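Local coordinates for oxygen-independent coproporphyrinogen III oxidase (Escherichia coli, PDB 1OLT), which catalyses the anaerobic oxidative decarboxylation of two propionate groups of coproporphyrinogen III to vinyl groups in heme biosynthesis, using S-adenosylmethionine and a [4Fe-4S] cluster, at residues 90-95 with 322-327; 213-218 with 258-263; 338-343 with 354-359; 368-373 with 398-403; 376-381 with 435-440. All coordinates share one frame; numbering follows the deposited sequence.

In the fold
From the N terminus, the first partner is helix 80-96, whose end meets strand 320-324 in interaction 1, closing a long loop across the radical SAM barrel. Interaction 2 is nested inside that loop: it joins two strand-to-helix connections, 213-218 and 258-263, about 39 Å away, centre to centre. Interaction 3 follows in series and closes a short loop round helix 343-353, tying strand 335-339 to strand 357-362; it touches interaction 1, Asn339 reaching Glu92. Strand 357-362 then leads to helix 365-380, which serves both remaining contacts. Interactions 4 and 5 cross along the chain and touch where Arg370 meets Phe440, binding this helix to 398-403 and 435-440.

Interaction 1 (90-95 with 322-327)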
# COMPACT_ATOMS: atom_id res chain seq x y z
N GLU A 90 18.06 -15.07 -1.69
CA GLU A 90 19.53 -14.93 -1.76
C GLU A 90 20.04 -14.87 -3.22
O GLU A 90 20.87 -14.04 -3.57
CB GLU A 90 20.24 -16.07 -1.02
CG GLU A 90 21.77 -16.01 -1.13
CD GLU A 90 22.52 -17.06 -0.26
OE1 GLU A 90 21.92 -18.05 0.19
OE2 GLU A 90 23.78 -16.93 -0.09
N GLN A 91 19.59 -15.78 -4.04
CA GLN A 91 20.02 -15.84 -5.43
C GLN A 91 19.49 -14.58 -6.20
O GLN A 91 20.23 -13.93 -6.94
CB GLN A 91 19.57 -17.12 -6.09
CG GLN A 91 20.28 -18.42 -5.60
CD GLN A 91 21.76 -18.31 -5.56
OE1 GLN A 91 22.33 -17.75 -6.47
NE2 GLN A 91 22.38 -18.72 -4.44
N GLU A 92 18.26 -14.19 -5.94
CA GLU A 92 17.73 -12.98 -6.59
C GLU A 92 18.57 -11.74 -6.20
O GLU A 92 18.96 -10.93 -7.09
CB GLU A 92 16.22 -12.76 -6.30
CG GLU A 92 15.63 -11.66 -7.12
CD GLU A 92 14.10 -11.35 -6.83
OE1 GLU A 92 13.49 -11.99 -5.93
OE2 GLU A 92 13.57 -10.44 -7.51
N ILE A 93 18.89 -11.62 -4.93
CA ILE A 93 19.60 -10.51 -4.40
C ILE A 93 21.01 -10.49 -4.99
O ILE A 93 21.53 -9.42 -5.47
CB ILE A 93 19.63 -10.54 -2.87
CG1 ILE A 93 18.23 -10.18 -2.35
CG2 ILE A 93 20.66 -9.62 -2.36
CD1 ILE A 93 17.96 -10.60 -0.94
N VAL A 94 21.62 -11.66 -5.02
CA VAL A 94 22.98 -11.80 -5.53
C VAL A 94 23.09 -11.41 -7.01
O VAL A 94 24.07 -10.84 -7.41
CB VAL A 94 23.45 -13.30 -5.23
CG1 VAL A 94 24.30 -13.80 -6.21
CG2 VAL A 94 24.05 -13.34 -3.77
N HIS A 95 22.06 -11.69 -7.79
CA HIS A 95 22.04 -11.32 -9.18
C HIS A 95 21.60 -9.84 -9.47
O HIS A 95 22.14 -9.26 -10.35
CB HIS A 95 21.18 -12.31 -9.96
CG HIS A 95 21.79 -13.69 -10.00
ND1 HIS A 95 22.39 -14.21 -11.13
CD2 HIS A 95 21.91 -14.66 -9.04
CE1 HIS A 95 22.84 -15.43 -10.87
NE2 HIS A 95 22.58 -15.72 -9.61
N LEU A 322 12.91 -1.12 -6.04
CA LEU A 322 13.20 -2.47 -6.45
C LEU A 322 12.42 -3.45 -5.60
O LEU A 322 12.56 -3.49 -4.36
CB LEU A 322 14.70 -2.79 -6.33
CG LEU A 322 15.07 -4.20 -6.68
CD1 LEU A 322 14.86 -4.55 -8.17
CD2 LEU A 322 16.55 -4.51 -6.25
N GLY A 323 11.67 -4.29 -6.26
CA GLY A 323 10.82 -5.24 -5.61
C GLY A 323 11.41 -6.63 -5.81
O GLY A 323 11.74 -7.04 -6.95
N MET A 324 11.57 -7.36 -4.71
CA MET A 324 12.18 -8.72 -4.73
C MET A 324 11.17 -9.71 -4.16
O MET A 324 10.35 -9.34 -3.31
CB MET A 324 13.44 -8.75 -3.88
CG MET A 324 14.67 -8.04 -4.47
SD MET A 324 15.78 -7.42 -3.13
CE MET A 324 14.99 -5.86 -2.79
N GLY A 325 11.22 -10.95 -4.61
CA GLY A 325 10.34 -12.00 -4.15
C GLY A 325 9.11 -12.20 -5.07
O GLY A 325 8.86 -11.46 -6.05
N VAL A 326 8.38 -13.26 -4.81
CA VAL A 326 7.25 -13.62 -5.63
C VAL A 326 6.21 -12.47 -5.65
O VAL A 326 5.88 -11.92 -4.62
CB VAL A 326 6.60 -14.99 -5.11
CG1 VAL A 326 5.92 -14.83 -3.76
CG2 VAL A 326 5.60 -15.48 -6.08
N SER A 327 5.73 -12.11 -6.85
CA SER A 327 4.77 -11.05 -7.15
C SER A 327 5.30 -9.63 -7.01
O SER A 327 4.58 -8.71 -7.36
CB SER A 327 3.49 -11.17 -6.34
OG SER A 327 3.60 -10.62 -5.02
O HOH W 1 14.17 -7.86 -8.20
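Glu92 projects from helix 80-96 of the radical SAM barrel to the backbone of Gly325, following on from strand 320-324, a helix-against-strand contact of the kind that builds a beta/alpha barrel. The short helix and strand segments run nearly antiparallel, 152° apart, with their axes 10.1 Å from each other. Gly325 N donates to Glu92 OE1 at 2.8 Å, reaching the oxygen on its syn side, 19° out of the carboxylate plane. With CG anti to the backbone N (chi1 -171°) and the chain extended beyond it, the acid reaches out to the strand backbone. Its other oxygen, OE2, is 3.6 Å from Met324 CA; a water can donate to OE2 and to Gly323 O, though it has more acceptors within reach than protons. Beside the acid, Ile93 packs on helix 120-133 and crosses Met324 at about a right angle, a touch seen in one of two Met324 conformers and so less sure.

Further partners fix the carboxylate: Tyr346 OH bonds OE1 and Asn339 ND2 bonds OE2. So many donors would probably stabilise the ionised form of this buried acid. On the strand side, Met324 pairs with the backbone of Tyr56 and His58, so the chain that receives Glu92 is itself stitched to strand 53-62, where Tyr56 binds S-adenosylmethionine. Asn339 ND2 also bonds the carbonyl O of Gly325, the residue whose N-H Glu92 OE1 accepts.

Interaction 2 (213-218 with 258-263); sequences GLPKQT and ADLPSP
A type II beta turn, Leu214 to Gln217, in the loop after barrel strand 207-212 turns its Lys216 N-H toward the carbonyl of Asp259. The bond is short and almost straight, 2.8 Å from Lys216 N to Asp259 O with 172° at the hydrogen, although the donor stands above the carbonyl plane. The same oxygen receives a CA-H contact from Pro215 and a water that also bonds Gln217 O. Alongside, Pro215 CB rests 3.6 Å from Asp259 CB, and the Pro215 ring lies side by side with Leu260, whose CD2 is 3.9 Å from Pro215 CD. Lys216 NZ stops 4.3 Å from Asp259 OD1, short of a direct salt bridge, and a water joins the two atoms.

Pro261 presses its ring into the turn, with CD 3.4 Å from Leu214 O, CG over Gly213 CA and CB against Gln217 O. An alanine here, lacking CG and CD, would probably open a gap over Gly213 and the Leu214 carbonyl and leave the 260-262 backbone less firmly seated. Inside the turn, Gln217 OE1 accepts the N-H of Leu214, 2.9 Å from N to OE1, while Gln217 NE2 bonds Asp173 and the carbonyl of Ile211. Thr218 and Ser262 each N-cap the helix that follows, 219-232 and 263-279, as in the strand-loop-helix units of a radical SAM barrel.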
# COMPACT_ATOMS: atom_id res chain seq x y z
N GLY A 213 -17.19 -3.76 6.03
CA GLY A 213 -17.89 -4.58 5.02
C GLY A 213 -17.77 -6.11 5.19
O GLY A 213 -18.20 -6.87 4.35
N LEU A 214 -17.15 -6.54 6.28
CA LEU A 214 -17.02 -7.96 6.59
C LEU A 214 -18.35 -8.51 7.06
O LEU A 214 -19.19 -7.75 7.53
CB LEU A 214 -15.95 -8.15 7.66
CG LEU A 214 -14.52 -7.86 7.30
CD1 LEU A 214 -13.59 -8.03 8.46
CD2 LEU A 214 -13.98 -8.72 6.12
N PRO A 215 -18.55 -9.85 7.00
CA PRO A 215 -19.79 -10.47 7.41
C PRO A 215 -20.17 -10.14 8.81
O PRO A 215 -19.39 -10.15 9.72
CB PRO A 215 -19.55 -11.97 7.24
CG PRO A 215 -18.12 -12.11 7.17
CD PRO A 215 -17.56 -10.85 6.53
N LYS A 216 -21.43 -9.82 8.95
CA LYS A 216 -22.08 -9.48 10.22
C LYS A 216 -21.68 -8.13 10.82
O LYS A 216 -22.19 -7.78 11.86
CB LYS A 216 -21.98 -10.60 11.28
CG LYS A 216 -22.65 -11.93 10.86
CD LYS A 216 -24.18 -11.73 10.77
CE LYS A 216 -24.94 -13.06 10.86
NZ LYS A 216 -26.38 -12.74 11.08
N GLN A 217 -20.84 -7.33 10.17
CA GLN A 217 -20.56 -5.96 10.69
C GLN A 217 -21.75 -5.06 10.45
O GLN A 217 -22.38 -5.13 9.39
CB GLN A 217 -19.37 -5.33 9.98
CG GLN A 217 -18.05 -5.96 10.37
CD GLN A 217 -16.89 -5.27 9.64
OE1 GLN A 217 -17.08 -4.73 8.50
NE2 GLN A 217 -15.72 -5.27 10.25
N THR A 218 -22.06 -4.22 11.40
CA THR A 218 -23.07 -3.16 11.23
C THR A 218 -22.50 -1.83 11.74
O THR A 218 -21.45 -1.83 12.32
CB THR A 218 -24.29 -3.47 12.12
OG1 THR A 218 -23.82 -3.52 13.46
CG2 THR A 218 -24.94 -4.92 11.88
N ALA A 258 -25.05 -13.24 2.13
CA ALA A 258 -26.13 -12.72 2.93
C ALA A 258 -25.73 -12.10 4.26
O ALA A 258 -26.52 -11.34 4.82
CB ALA A 258 -27.22 -13.82 3.15
N ASP A 259 -24.55 -12.41 4.79
CA ASP A 259 -24.09 -11.80 6.05
C ASP A 259 -23.46 -10.43 5.81
O ASP A 259 -23.19 -9.69 6.77
CB ASP A 259 -23.01 -12.62 6.74
CG ASP A 259 -23.50 -13.97 7.25
OD1 ASP A 259 -24.72 -14.14 7.41
OD2 ASP A 259 -22.70 -14.91 7.52
N LEU A 260 -23.15 -10.12 4.55
CA LEU A 260 -22.46 -8.85 4.28
C LEU A 260 -23.40 -7.71 4.54
O LEU A 260 -24.59 -7.79 4.28
CB LEU A 260 -21.90 -8.80 2.86
CG LEU A 260 -20.89 -9.92 2.48
CD1 LEU A 260 -20.48 -9.76 1.04
CD2 LEU A 260 -19.73 -9.94 3.37
N PRO A 261 -22.88 -6.62 5.03
CA PRO A 261 -23.73 -5.43 5.22
C PRO A 261 -24.29 -4.84 3.92
O PRO A 261 -23.64 -4.87 2.88
CB PRO A 261 -22.80 -4.44 5.93
CG PRO A 261 -21.46 -4.97 5.83
CD PRO A 261 -21.49 -6.41 5.46
N SER A 262 -25.49 -4.27 4.03
CA SER A 262 -26.15 -3.58 2.95
C SER A 262 -25.31 -2.39 2.58
O SER A 262 -24.47 -2.00 3.35
CB SER A 262 -27.54 -3.15 3.37
OG SER A 262 -27.40 -2.02 4.21
N PRO A 263 -25.47 -1.87 1.38
CA PRO A 263 -24.77 -0.65 0.95
C PRO A 263 -25.01 0.59 1.86
O PRO A 263 -24.06 1.31 2.09
CB PRO A 263 -25.35 -0.36 -0.46
CG PRO A 263 -25.74 -1.80 -0.98
CD PRO A 263 -26.27 -2.46 0.29
O HOH W 2 -26.72 -12.94 8.08
O HOH W 3 -24.06 -7.20 8.39

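Interaction 3 (338-343 with 354-359)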
# COMPACT_ATOMS: atom_id res chain seq x y z
N GLN A 338 7.27 -6.60 -12.90
CA GLN A 338 6.79 -7.48 -11.85
C GLN A 338 7.40 -8.85 -12.00
O GLN A 338 7.49 -9.38 -13.10
CB GLN A 338 5.26 -7.67 -11.89
CG GLN A 338 4.66 -8.32 -10.69
CD GLN A 338 3.12 -8.34 -10.66
OE1 GLN A 338 2.49 -8.26 -11.70
NE2 GLN A 338 2.54 -8.46 -9.44
N ASN A 339 7.77 -9.40 -10.87
CA ASN A 339 8.17 -10.80 -10.77
C ASN A 339 6.98 -11.76 -10.94
O ASN A 339 5.81 -11.42 -10.64
CB ASN A 339 8.80 -11.05 -9.40
CG ASN A 339 10.23 -10.56 -9.30
OD1 ASN A 339 10.92 -10.29 -10.32
ND2 ASN A 339 10.74 -10.47 -8.02
N GLN A 340 7.28 -12.95 -11.43
CA GLN A 340 6.39 -14.12 -11.38
C GLN A 340 5.55 -14.11 -10.11
O GLN A 340 6.07 -13.97 -9.01
CB GLN A 340 7.24 -15.42 -11.46
CG GLN A 340 8.06 -15.60 -12.74
CD GLN A 340 7.27 -15.84 -14.00
OE1 GLN A 340 6.07 -16.10 -13.97
NE2 GLN A 340 7.95 -15.70 -15.15
N LYS A 341 4.24 -14.28 -10.28
CA LYS A 341 3.33 -14.34 -9.17
C LYS A 341 3.05 -15.73 -8.63
O LYS A 341 2.49 -15.87 -7.58
CB LYS A 341 2.00 -13.61 -9.50
CG LYS A 341 1.05 -14.29 -10.44
CD LYS A 341 -0.10 -13.30 -10.91
CE LYS A 341 -0.97 -12.79 -9.74
NZ LYS A 341 -1.67 -11.49 -10.06
N GLU A 342 3.45 -16.76 -9.31
CA GLU A 342 3.28 -18.10 -8.74
C GLU A 342 4.63 -18.54 -8.29
O GLU A 342 5.61 -18.44 -9.03
CB GLU A 342 2.79 -19.06 -9.78
CG GLU A 342 1.88 -18.38 -10.72
CD GLU A 342 0.55 -18.96 -10.72
OE1 GLU A 342 -0.29 -18.49 -9.88
OE2 GLU A 342 0.38 -19.86 -11.59
N LEU A 343 4.65 -19.10 -7.12
CA LEU A 343 5.86 -19.47 -6.50
C LEU A 343 6.72 -20.44 -7.27
O LEU A 343 7.93 -20.24 -7.33
CB LEU A 343 5.58 -19.97 -5.07
CG LEU A 343 6.81 -20.14 -4.21
CD1 LEU A 343 7.51 -18.81 -4.03
CD2 LEU A 343 6.41 -20.69 -2.86
N GLY A 354 18.60 -16.29 -12.48
CA GLY A 354 18.94 -15.38 -11.38
C GLY A 354 17.98 -14.24 -11.09
O GLY A 354 18.19 -13.48 -10.11
N ASN A 355 16.88 -14.18 -11.85
CA ASN A 355 15.79 -13.24 -11.60
C ASN A 355 14.43 -13.87 -11.98
O ASN A 355 14.35 -14.93 -12.62
CB ASN A 355 16.04 -11.91 -12.43
CG ASN A 355 15.92 -12.11 -13.90
OD1 ASN A 355 16.94 -12.27 -14.63
ND2 ASN A 355 14.71 -12.14 -14.38
N ALA A 356 13.37 -13.21 -11.59
CA ALA A 356 12.03 -13.70 -11.84
C ALA A 356 11.20 -12.71 -12.64
O ALA A 356 9.98 -12.75 -12.58
CB ALA A 356 11.35 -14.02 -10.52
N LEU A 357 11.84 -11.85 -13.41
CA LEU A 357 11.10 -10.85 -14.20
C LEU A 357 10.10 -11.54 -15.11
O LEU A 357 10.47 -12.38 -15.92
CB LEU A 357 12.03 -9.96 -15.03
CG LEU A 357 11.34 -8.96 -15.97
CD1 LEU A 357 10.59 -7.96 -15.25
CD2 LEU A 357 12.40 -8.27 -16.83
N TRP A 358 8.85 -11.14 -14.96
CA TRP A 358 7.71 -11.74 -15.66
C TRP A 358 7.11 -10.80 -16.70
O TRP A 358 6.98 -11.13 -17.88
CB TRP A 358 6.66 -12.12 -14.64
CG TRP A 358 5.41 -12.66 -15.18
CD1 TRP A 358 5.25 -13.42 -16.28
CD2 TRP A 358 4.13 -12.49 -14.61
NE1 TRP A 358 3.92 -13.75 -16.44
CE2 TRP A 358 3.20 -13.16 -15.45
CE3 TRP A 358 3.64 -11.83 -13.48
CZ2 TRP A 358 1.84 -13.18 -15.20
CZ3 TRP A 358 2.29 -11.86 -13.20
CH2 TRP A 358 1.39 -12.53 -14.07
N ARG A 359 6.69 -9.63 -16.24
CA ARG A 359 6.01 -8.69 -17.12
C ARG A 359 6.23 -7.27 -16.64
O ARG A 359 6.70 -7.06 -15.54
CB ARG A 359 4.52 -8.99 -17.15
CG ARG A 359 3.90 -9.00 -15.79
CD ARG A 359 2.38 -9.32 -15.79
NE ARG A 359 1.77 -9.07 -14.52
CZ ARG A 359 0.46 -8.85 -14.31
NH1 ARG A 359 -0.37 -8.83 -15.34
NH2 ARG A 359 -0.02 -8.65 -13.07
O HOH W 4 13.76 -10.70 -10.18
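The carbonyl O of Gln338 accepts two backbone N-H groups, from Trp358 N at 2.9 Å and from Arg359 N at 3.2 Å, while Gln338 N returns a bond to Arg359 O. Beyond them, Gln340 N bonds Ala356 O at 2.9 Å, and a water joins Asn339 OD1 to Ala356 N.

The Gln338 and Arg359 side chains lie side by side. Arg359 NE and NH2 both close on Gln338 OE1, at 3.0 and 2.9 Å, and the amide and guanidinium planes are only 14° apart. This two-pronged grip holds the amide flat and leaves its NE2 to bond Ser327 O. The backbone pattern is a classic beta bulge in the three-stranded antiparallel sheet of 329-332, 335-339 and 357-362, next to the first S-adenosylmethionine site, where Ile329 binds; the Gln338 side chain lies about 5 Å from the bound S-adenosylmethionine.

Both faces of Trp358 are touched near the rim. Arg359 CD stands 3.5 Å above one, and Gln340 OE1 stands 3.6 Å above the opposite one. Gln340 reaches the ring through a bend at chi2 (-68°), the side chains crossing at about a right angle while the amide lies 31° from the ring plane, and its NE2 is held by Gln349 OE1 from helix 343-353.

Interaction 4 (368-373 with 398-403); sequences CIRRDV and DYFAED
Arg370 sets out with CG beside its backbone N (chi1 -71°) and runs extended to NE, while Phe400, its CG likewise beside the backbone N, slides past it the opposite way, so that ring and guanidinium meet. Both belong to the helical HemN C-terminal domain, where helix 365-380 packs against the junction of helices 396-399 and 401-412. The two planes stand 82° apart: the edge of the Phe400 ring points at one face of the guanidinium, with Phe400 CE1 3.7 Å from Arg370 NH1.

At its own edge the guanidinium forms a salt bridge, Arg370 NH1 to Asp403 OD1 at 2.7 Å, the donor rising 43° out of the carboxylate plane. NH1 also bonds Phe440 O, and Asp366 OD1 takes both Arg370 NE and Tyr399 OH, so the guanidinium is fixed from several sides. A methionine in its place would probably leave Asp403 without its countercharge and the carbonyl of Phe440 without this donor.

Tyr399 turns an edge of its ring to the Phe400 face, CD1 standing 3.6 Å above the centre. Ile369 CG2 comes to the edge of the Phe400 ring at CZ, less certainly because Ile369 has two alternate positions; Val373 CG2 approaches that same Phe400 CZ, at 3.9 Å.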
# COMPACT_ATOMS: atom_id res chain seq x y z
N CYS A 368 3.66 9.15 -18.40
CA CYS A 368 4.41 9.77 -17.28
C CYS A 368 3.74 11.04 -16.78
O CYS A 368 3.68 11.28 -15.59
CB CYS A 368 5.85 10.07 -17.68
SG CYS A 368 6.91 8.60 -17.78
N ILE A 369 3.30 11.87 -17.71
CA ILE A 369 2.60 13.06 -17.35
C ILE A 369 1.45 12.62 -16.40
O ILE A 369 1.37 12.99 -15.25
CB ILE A 369 2.09 13.77 -18.65
CG1 ILE A 369 3.28 14.40 -19.43
CG2 ILE A 369 1.05 14.79 -18.32
CD1 ILE A 369 3.16 14.36 -21.01
N ARG A 370 0.57 11.80 -16.97
CA ARG A 370 -0.72 11.50 -16.39
C ARG A 370 -0.53 10.83 -15.05
O ARG A 370 -1.30 11.05 -14.14
CB ARG A 370 -1.52 10.61 -17.34
CG ARG A 370 -2.01 11.31 -18.63
CD ARG A 370 -2.69 10.37 -19.57
NE ARG A 370 -3.14 11.08 -20.77
CZ ARG A 370 -4.20 11.85 -20.84
NH1 ARG A 370 -5.01 12.03 -19.81
NH2 ARG A 370 -4.47 12.45 -21.99
N ARG A 371 0.54 10.03 -14.92
CA ARG A 371 0.93 9.51 -13.63
C ARG A 371 1.13 10.66 -12.65
O ARG A 371 0.66 10.61 -11.51
CB ARG A 371 2.24 8.69 -13.72
CG ARG A 371 2.74 8.14 -12.40
CD ARG A 371 4.23 7.81 -12.38
NE ARG A 371 4.94 8.98 -12.85
CZ ARG A 371 6.08 9.01 -13.51
NH1 ARG A 371 6.77 7.89 -13.76
NH2 ARG A 371 6.56 10.18 -13.91
N ASP A 372 1.85 11.68 -13.10
CA ASP A 372 2.14 12.81 -12.21
C ASP A 372 0.87 13.64 -11.89
O ASP A 372 0.74 14.14 -10.78
CB ASP A 372 3.22 13.73 -12.79
CG ASP A 372 4.58 13.05 -12.91
OD1 ASP A 372 4.75 11.99 -12.29
OD2 ASP A 372 5.53 13.52 -13.59
N VAL A 373 -0.05 13.77 -12.84
CA VAL A 373 -1.34 14.42 -12.59
C VAL A 373 -2.11 13.66 -11.50
O VAL A 373 -2.58 14.23 -10.50
CB VAL A 373 -2.17 14.49 -13.88
CG1 VAL A 373 -3.61 14.91 -13.61
CG2 VAL A 373 -1.51 15.48 -14.87
N ASP A 398 -5.07 21.89 -23.57
CA ASP A 398 -5.10 21.34 -24.95
C ASP A 398 -4.80 19.93 -24.81
O ASP A 398 -5.55 19.06 -25.19
CB ASP A 398 -4.05 22.00 -25.86
CG ASP A 398 -4.32 23.44 -26.03
OD1 ASP A 398 -5.23 23.95 -25.30
OD2 ASP A 398 -3.69 24.14 -26.86
N TYR A 399 -3.66 19.71 -24.21
CA TYR A 399 -3.20 18.41 -24.01
C TYR A 399 -4.27 17.57 -23.26
O TYR A 399 -4.45 16.40 -23.56
CB TYR A 399 -1.95 18.47 -23.20
CG TYR A 399 -1.23 17.19 -23.27
CD1 TYR A 399 -1.51 16.17 -22.36
CD2 TYR A 399 -0.28 16.96 -24.26
CE1 TYR A 399 -0.83 14.95 -22.42
CE2 TYR A 399 0.41 15.72 -24.31
CZ TYR A 399 0.12 14.74 -23.40
OH TYR A 399 0.80 13.53 -23.46
N PHE A 400 -5.01 18.23 -22.37
CA PHE A 400 -6.07 17.61 -21.60
C PHE A 400 -7.51 18.06 -21.92
O PHE A 400 -8.40 17.87 -21.09
CB PHE A 400 -5.79 17.87 -20.11
CG PHE A 400 -4.55 17.24 -19.63
CD1 PHE A 400 -4.48 15.87 -19.52
CD2 PHE A 400 -3.44 18.00 -19.31
CE1 PHE A 400 -3.30 15.23 -19.05
CE2 PHE A 400 -2.25 17.37 -18.82
CZ PHE A 400 -2.19 15.99 -18.71
N ALA A 401 -7.76 18.62 -23.10
CA ALA A 401 -9.11 19.06 -23.45
C ALA A 401 -10.16 17.96 -23.16
O ALA A 401 -11.15 18.20 -22.48
CB ALA A 401 -9.17 19.47 -24.94
N GLU A 402 -9.93 16.79 -23.72
CA GLU A 402 -10.80 15.62 -23.57
C GLU A 402 -11.10 15.33 -22.10
O GLU A 402 -12.25 15.12 -21.72
CB GLU A 402 -10.18 14.38 -24.25
CG GLU A 402 -9.18 14.65 -25.40
CD GLU A 402 -7.90 15.37 -24.95
OE1 GLU A 402 -7.45 15.18 -23.80
OE2 GLU A 402 -7.35 16.14 -25.76
N ASP A 403 -10.04 15.32 -21.28
CA ASP A 403 -10.12 15.02 -19.85
C ASP A 403 -10.93 16.05 -19.07
O ASP A 403 -11.68 15.69 -18.15
CB ASP A 403 -8.70 14.96 -19.26
CG ASP A 403 -7.77 14.16 -20.12
OD1 ASP A 403 -7.60 12.94 -19.86
OD2 ASP A 403 -7.21 14.65 -21.13

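Interaction 5 (376-381 with 435-440); sequences SLICNF and NICMCF
Leu377 and Cys437 face each other where two helices meet, and the cysteine sulphur reaches toward both Leu377 and the Ile378 beside it. Cys437 SG lies beside its backbone N, opposite the carbonyl carbon (chi1 -68°), which aims the sulphur at helix 365-380; it sits 4.0 Å from Leu377 CB. Ile378 comes alongside with its CG1-CD1 arm, CD1 close to SG, but this rests on one of two deposited Ile378 conformers and is doubtful to that extent. The short cysteine side chain is consistent with the close approach of the backbones, the CA atoms of Leu377 and Cys437 being 7.0 Å apart.

Leu377 also spreads over the neighbours of Cys437. Its CD1 methyl touches Ile436 CG2 at 4.1 Å, the two side chains crossing at about a right angle, and the same methyl lies 4.1 Å from Phe440 CE2, again with the side chains at about a right angle. A single leucine methyl thus touches both an isoleucine and a phenylalanine. This is apolar helix-to-helix packing without a hydrogen bond between the segments, and it brings helix 433-438, near the C terminus, against the end of helix 365-380 in the C-terminal part of the fold, away from the cofactor sites.

The surroundings carry the same apolar core outward. Leu383 of strand 382-384 packs on Leu377, and Leu410 of helix 401-412 on Ile436. Phe440 meets the Phe400 ring edge-to-face.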
# COMPACT_ATOMS: atom_id res chain seq x y z
N SER A 376 -0.44 13.69 -7.93
CA SER A 376 -0.78 14.98 -7.31
C SER A 376 -2.22 15.08 -6.78
O SER A 376 -2.44 15.62 -5.72
CB SER A 376 -0.55 16.13 -8.31
OG SER A 376 -0.98 17.36 -7.73
N LEU A 377 -3.20 14.57 -7.51
CA LEU A 377 -4.59 14.66 -7.10
C LEU A 377 -4.87 13.75 -5.91
O LEU A 377 -5.54 14.11 -4.97
CB LEU A 377 -5.52 14.29 -8.28
CG LEU A 377 -5.67 15.37 -9.40
CD1 LEU A 377 -6.45 14.83 -10.60
CD2 LEU A 377 -6.32 16.60 -8.86
N ILE A 378 -4.32 12.54 -5.98
CA ILE A 378 -4.53 11.50 -4.96
C ILE A 378 -3.89 11.87 -3.63
O ILE A 378 -4.48 11.66 -2.58
CB ILE A 378 -3.96 10.18 -5.46
CG1 ILE A 378 -4.80 9.65 -6.62
CG2 ILE A 378 -3.82 9.15 -4.31
CD1 ILE A 378 -6.12 9.04 -6.22
N CYS A 379 -2.69 12.45 -3.69
CA CYS A 379 -1.89 12.74 -2.50
C CYS A 379 -2.15 14.12 -1.91
O CYS A 379 -2.20 14.25 -0.71
CB CYS A 379 -0.41 12.67 -2.81
SG CYS A 379 0.18 11.07 -3.30
N ASN A 380 -2.26 15.14 -2.78
CA ASN A 380 -2.41 16.55 -2.35
C ASN A 380 -3.80 17.16 -2.54
O ASN A 380 -4.06 18.27 -2.10
CB ASN A 380 -1.35 17.38 -3.05
CG ASN A 380 0.05 16.96 -2.63
OD1 ASN A 380 0.35 16.89 -1.45
ND2 ASN A 380 0.89 16.62 -3.61
N PHE A 381 -4.69 16.44 -3.20
CA PHE A 381 -6.05 16.90 -3.42
C PHE A 381 -6.12 18.25 -4.14
O PHE A 381 -7.05 19.05 -3.92
CB PHE A 381 -6.85 16.85 -2.14
CG PHE A 381 -7.12 15.44 -1.71
CD1 PHE A 381 -6.12 14.70 -1.06
CD2 PHE A 381 -8.33 14.82 -2.01
CE1 PHE A 381 -6.33 13.35 -0.69
CE2 PHE A 381 -8.57 13.49 -1.61
CZ PHE A 381 -7.57 12.75 -0.96
N ASN A 435 -13.02 8.85 -8.77
CA ASN A 435 -13.87 9.41 -9.84
C ASN A 435 -13.15 10.52 -10.57
O ASN A 435 -13.10 10.51 -11.80
CB ASN A 435 -15.20 9.96 -9.30
CG ASN A 435 -15.96 8.95 -8.42
OD1 ASN A 435 -15.73 8.87 -7.21
ND2 ASN A 435 -16.87 8.20 -9.03
N ILE A 436 -12.56 11.46 -9.83
CA ILE A 436 -11.86 12.60 -10.43
C ILE A 436 -10.64 12.13 -11.25
O ILE A 436 -10.43 12.59 -12.39
CB ILE A 436 -11.43 13.61 -9.33
CG1 ILE A 436 -12.65 14.29 -8.69
CG2 ILE A 436 -10.45 14.66 -9.86
CD1 ILE A 436 -12.40 14.84 -7.29
N CYS A 437 -9.84 11.24 -10.67
CA CYS A 437 -8.64 10.74 -11.33
C CYS A 437 -8.97 10.00 -12.62
O CYS A 437 -8.21 10.08 -13.59
CB CYS A 437 -7.83 9.82 -10.39
SG CYS A 437 -7.12 10.73 -9.01
N MET A 438 -10.11 9.32 -12.63
CA MET A 438 -10.57 8.55 -13.78
C MET A 438 -10.77 9.41 -15.04
O MET A 438 -10.71 8.88 -16.16
CB MET A 438 -11.89 7.84 -13.43
CG MET A 438 -12.13 6.50 -14.15
SD MET A 438 -13.42 5.39 -13.37
CE MET A 438 -14.38 6.55 -12.27
N CYS A 439 -11.01 10.71 -14.87
CA CYS A 439 -11.14 11.62 -16.04
C CYS A 439 -9.86 11.74 -16.86
O CYS A 439 -9.90 12.13 -18.06
CB CYS A 439 -11.59 13.01 -15.61
SG CYS A 439 -13.19 12.94 -14.82
N PHE A 440 -8.74 11.41 -16.22
CA PHE A 440 -7.43 11.46 -16.82
C PHE A 440 -6.88 10.09 -17.29
O PHE A 440 -5.76 10.01 -17.78
CB PHE A 440 -6.46 12.14 -15.85
CG PHE A 440 -6.76 13.58 -15.65
CD1 PHE A 440 -6.27 14.54 -16.54
CD2 PHE A 440 -7.57 13.99 -14.61
CE1 PHE A 440 -6.56 15.89 -16.38
CE2 PHE A 440 -7.86 15.34 -14.45
CZ PHE A 440 -7.36 16.29 -15.36